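Local coordinates for conjugal transfer protein (Escherichia coli, PDB 5I97) that probably forms part of the inner-membrane channel complex of the pKM101 type IV secretion system, as a VirB8-family protein in conjugal DNA transfer, at residues D84-S94 with I106-R115. Numbering follows the deposited sequence.
Sequences DSETTRVKINS and IRFTTVRRVR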
loop_
_atom_site.group_PDB
_atom_site.type_symbol
_atom_site.label_atom_id
_atom_site.label_comp_id
_atom_site.label_asym_id
_atom_site.label_seq_id
_atom_site.Cartn_x
_atom_site.Cartn_y
_atom_site.Cartn_z
ATOM N N ASP A 84 9.342 -13.474 -2.241
ATOM C CA ASP A 84 8.201 -12.587 -2.229
ATOM C C ASP A 84 7.135 -13.089 -1.272
ATOM O O ASP A 84 5.973 -12.735 -1.396
ATOM C CB ASP A 84 7.635 -12.470 -3.643
ATOM C CG ASP A 84 6.558 -11.419 -3.763
ATOM O OD1 ASP A 84 6.500 -10.511 -2.905
ATOM O OD2 ASP A 84 5.743 -11.516 -4.703
ATOM N N SER A 85 7.529 -13.914 -0.305
ATOM C CA SER A 85 6.574 -14.486 0.633
ATOM C C SER A 85 6.044 -13.476 1.636
ATOM O O SER A 85 4.956 -13.649 2.177
ATOM C CB SER A 85 7.174 -15.662 1.391
ATOM O OG SER A 85 8.202 -15.246 2.258
ATOM N N GLU A 86 6.840 -12.460 1.947
ATOM C CA GLU A 86 6.471 -11.510 2.989
ATOM C C GLU A 86 7.018 -10.149 2.631
ATOM O O GLU A 86 7.834 -10.021 1.727
ATOM C CB GLU A 86 7.003 -11.945 4.359
ATOM C CG GLU A 86 8.503 -11.777 4.520
ATOM C CD GLU A 86 9.002 -12.187 5.878
ATOM O OE1 GLU A 86 8.978 -13.389 6.195
ATOM O OE2 GLU A 86 9.419 -11.314 6.649
ATOM N N THR A 87 6.543 -9.127 3.329
ATOM C CA THR A 87 7.007 -7.772 3.090
ATOM C C THR A 87 7.042 -6.951 4.386
ATOM O O THR A 87 6.275 -7.207 5.311
ATOM C CB THR A 87 6.121 -7.102 2.048
ATOM O OG1 THR A 87 6.657 -5.821 1.720
ATOM C CG2 THR A 87 4.697 -6.944 2.573
ATOM N N THR A 88 7.936 -5.969 4.453
ATOM C CA THR A 88 7.999 -5.072 5.605
ATOM C C THR A 88 8.118 -3.612 5.187
ATOM O O THR A 88 9.036 -3.249 4.462
ATOM C CB THR A 88 9.162 -5.415 6.540
ATOM O OG1 THR A 88 8.885 -6.651 7.207
ATOM C CG2 THR A 88 9.307 -4.337 7.603
ATOM N N ARG A 89 7.147 -2.798 5.602
ATOM C CA ARG A 89 7.160 -1.376 5.286
ATOM C C ARG A 89 7.602 -0.537 6.491
ATOM O O ARG A 89 7.421 -0.935 7.650
ATOM C CB ARG A 89 5.793 -0.911 4.765
ATOM C CG ARG A 89 4.715 -0.684 5.823
ATOM C CD ARG A 89 3.410 -0.266 5.142
ATOM N NE ARG A 89 2.286 -0.166 6.067
ATOM C CZ ARG A 89 1.473 -1.166 6.379
ATOM N NH1 ARG A 89 1.644 -2.363 5.829
ATOM N NH2 ARG A 89 0.480 -0.963 7.239
ATOM N N VAL A 90 8.179 0.623 6.195
ATOM C CA VAL A 90 8.689 1.540 7.210
ATOM C C VAL A 90 7.886 2.829 7.320
ATOM O O VAL A 90 7.494 3.410 6.322
ATOM C CB VAL A 90 10.170 1.938 6.915
ATOM C CG1 VAL A 90 10.632 3.089 7.822
ATOM C CG2 VAL A 90 11.097 0.740 7.015
ATOM N N LYS A 91 7.634 3.240 8.555
ATOM C CA LYS A 91 7.076 4.547 8.880
ATOM C C LYS A 91 8.057 5.336 9.743
ATOM O O LYS A 91 8.371 4.919 10.854
ATOM C CB LYS A 91 5.738 4.398 9.611
ATOM C CG LYS A 91 4.985 5.697 9.817
ATOM C CD LYS A 91 4.821 6.491 8.537
ATOM C CE LYS A 91 3.816 7.602 8.751
ATOM N NZ LYS A 91 4.227 8.434 9.911
ATOM N N ILE A 92 8.569 6.447 9.223
ATOM C CA ILE A 92 9.421 7.329 10.018
ATOM C C ILE A 92 8.564 8.152 10.974
ATOM O O ILE A 92 7.640 8.831 10.541
ATOM C CB ILE A 92 10.251 8.276 9.126
ATOM C CG1 ILE A 92 11.079 7.478 8.114
ATOM C CG2 ILE A 92 11.161 9.154 9.972
ATOM C CD1 ILE A 92 12.161 6.623 8.726
ATOM N N ASN A 93 8.883 8.121 12.261
ATOM C CA ASN A 93 8.079 8.838 13.249
ATOM C C ASN A 93 8.698 10.175 13.687
ATOM O O ASN A 93 7.986 11.153 13.905
ATOM C CB ASN A 93 7.841 7.959 14.477
ATOM C CG ASN A 93 7.144 6.643 14.131
ATOM O OD1 ASN A 93 7.601 5.566 14.516
ATOM N ND2 ASN A 93 6.049 6.727 13.387
ATOM N N SER A 94 10.018 10.202 13.851
ATOM C CA SER A 94 10.704 11.430 14.239
ATOM C C SER A 94 12.183 11.342 13.906
ATOM O O SER A 94 12.756 10.250 13.893
ATOM C CB SER A 94 10.511 11.721 15.733
ATOM O OG SER A 94 11.143 10.744 16.538
ATOM N N ILE A 106 16.756 8.370 14.785
ATOM C CA ILE A 106 15.538 8.208 14.016
ATOM C C ILE A 106 14.611 7.165 14.641
ATOM O O ILE A 106 14.979 6.001 14.801
ATOM C CB ILE A 106 15.864 7.834 12.562
ATOM C CG1 ILE A 106 16.613 8.995 11.903
ATOM C CG2 ILE A 106 14.603 7.482 11.792
ATOM C CD1 ILE A 106 16.822 8.844 10.420
ATOM N N ARG A 107 13.399 7.586 14.977
ATOM C CA ARG A 107 12.405 6.669 15.507
ATOM C C ARG A 107 11.445 6.257 14.416
ATOM O O ARG A 107 10.843 7.100 13.749
ATOM C CB ARG A 107 11.664 7.311 16.670
ATOM C CG ARG A 107 12.545 7.469 17.877
ATOM C CD ARG A 107 11.786 7.968 19.078
ATOM N NE ARG A 107 12.606 7.884 20.285
ATOM C CZ ARG A 107 13.617 8.697 20.575
ATOM N NH1 ARG A 107 13.975 9.655 19.732
ATOM N NH2 ARG A 107 14.288 8.529 21.707
ATOM N N PHE A 108 11.292 4.949 14.246
ATOM C CA PHE A 108 10.498 4.457 13.143
ATOM C C PHE A 108 9.712 3.197 13.477
ATOM O O PHE A 108 9.999 2.479 14.433
ATOM C CB PHE A 108 11.411 4.222 11.921
ATOM C CG PHE A 108 12.431 3.127 12.102
ATOM C CD1 PHE A 108 13.580 3.342 12.841
ATOM C CD2 PHE A 108 12.278 1.902 11.473
ATOM C CE1 PHE A 108 14.514 2.347 12.993
ATOM C CE2 PHE A 108 13.229 0.914 11.610
ATOM C CZ PHE A 108 14.338 1.133 12.373
ATOM N N THR A 109 8.716 2.939 12.647
ATOM C CA THR A 109 7.812 1.831 12.842
ATOM C C THR A 109 7.816 0.930 11.627
ATOM O O THR A 109 7.752 1.401 10.496
ATOM C CB THR A 109 6.388 2.324 13.114
ATOM O OG1 THR A 109 6.369 2.985 14.380
ATOM C CG2 THR A 109 5.406 1.156 13.158
ATOM N N THR A 110 7.913 -0.368 11.871
ATOM C CA THR A 110 7.808 -1.346 10.799
ATOM C C THR A 110 6.498 -2.120 10.908
ATOM O O THR A 110 6.052 -2.465 11.999
ATOM C CB THR A 110 8.997 -2.328 10.801
ATOM O OG1 THR A 110 9.145 -2.908 12.098
ATOM C CG2 THR A 110 10.274 -1.596 10.443
ATOM N N VAL A 111 5.882 -2.363 9.761
ATOM C CA VAL A 111 4.702 -3.215 9.682
ATOM C C VAL A 111 5.006 -4.374 8.745
ATOM O O VAL A 111 5.161 -4.189 7.541
ATOM C CB VAL A 111 3.462 -2.456 9.176
ATOM C CG1 VAL A 111 2.294 -3.416 8.987
ATOM C CG2 VAL A 111 3.083 -1.346 10.140
ATOM N N ARG A 112 5.141 -5.565 9.311
ATOM C CA ARG A 112 5.448 -6.742 8.502
ATOM C C ARG A 112 4.172 -7.436 8.048
ATOM O O ARG A 112 3.210 -7.554 8.814
ATOM C CB ARG A 112 6.336 -7.706 9.280
ATOM C CG ARG A 112 6.618 -9.018 8.593
ATOM C CD ARG A 112 7.605 -9.792 9.414
ATOM N NE ARG A 112 7.899 -11.082 8.822
ATOM C CZ ARG A 112 7.345 -12.221 9.215
ATOM N NH1 ARG A 112 6.461 -12.217 10.198
ATOM N NH2 ARG A 112 7.675 -13.356 8.615
ATOM N N ARG A 113 4.187 -7.971 6.837
ATOM C CA ARG A 113 3.025 -8.689 6.367
ATOM C C ARG A 113 3.425 -9.993 5.687
ATOM O O ARG A 113 4.146 -9.996 4.690
ATOM C CB ARG A 113 2.248 -7.806 5.390
ATOM C CG ARG A 113 1.222 -8.533 4.550
ATOM C CD ARG A 113 0.093 -9.047 5.427
ATOM N NE ARG A 113 -0.927 -9.748 4.659
ATOM C CZ ARG A 113 -2.037 -9.177 4.205
ATOM N NH1 ARG A 113 -2.247 -7.887 4.407
ATOM N NH2 ARG A 113 -2.920 -9.890 3.522
ATOM N N VAL A 114 2.937 -11.096 6.233
ATOM C CA VAL A 114 3.160 -12.412 5.653
ATOM C C VAL A 114 2.042 -12.641 4.648
ATOM O O VAL A 114 0.878 -12.507 4.993
ATOM C CB VAL A 114 3.164 -13.494 6.719
ATOM C CG1 VAL A 114 3.662 -14.800 6.140
ATOM C CG2 VAL A 114 4.033 -13.065 7.892
ATOM N N ARG A 115 2.387 -12.955 3.403
ATOM C CA ARG A 115 1.385 -13.055 2.343
ATOM C C ARG A 115 0.381 -14.187 2.586
ATOM O O ARG A 115 -0.752 -14.123 2.115
ATOM C CB ARG A 115 2.056 -13.235 0.980
ATOM C CG ARG A 115 2.911 -12.053 0.519
ATOM C CD ARG A 115 2.121 -11.088 -0.320
ATOM N NE ARG A 115 2.835 -9.838 -0.566
ATOM C CZ ARG A 115 3.793 -9.694 -1.475
ATOM N NH1 ARG A 115 4.153 -10.731 -2.219
ATOM N NH2 ARG A 115 4.391 -8.520 -1.646
HETATM O O HOH W 1 14.072 10.418 17.306
#
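Glu86 and Arg112 are linked across the first two strands of the antiparallel sheet of this VirB8 domain, an NTF2-like fold, where strands 86-98 and 103-114 form a beta hairpin. Arginine suits this place because its chain can lie along the strand and still end in a charge. From CB to NE it is extended, with CG anti to the backbone N (chi1 175°): CB and CG pass Thr88 OG1, CB at 3.5 Å, and CD nears Glu86 OE2. The guanidinium then grips the carboxylate side-on in a salt bridge of two hydrogen bonds, Arg112 NE to Glu86 OE2 and NH2 to OE1, each at 2.7 Å. Both oxygens lie near the guanidinium plane, yet the nitrogens meet them from above the carboxylate plane, the two groups being turned 63° apart. Val114 CG2 lies over one guanidinium face, and NH1 turns to Asp121. A leucine in place of Arg112 would probably leave the carboxylates of Glu86 and Asp121 without their shared cationic partner.

Farther along, apolar residues suit the side packed against helix 27-42: Ile92 CD1 reaches Ile106 CG2 at 4.0 Å and also touches Phe108 CB, while the Phe108 ring stacks with Trp126. On the other sheet face Arg89 runs beside Val111, whose CB lies over the centre of the guanidinium, 3.6 Å above its plane. A classic beta bulge interrupts the pairing, Asn93 and Ser94 both giving their N-H groups to Arg107 O. Asparagine fits here because its amide oxygen can turn back to the partner strand: Thr109 OG1 donates to a lone pair of Asn93 OD1 at 2.9 Å.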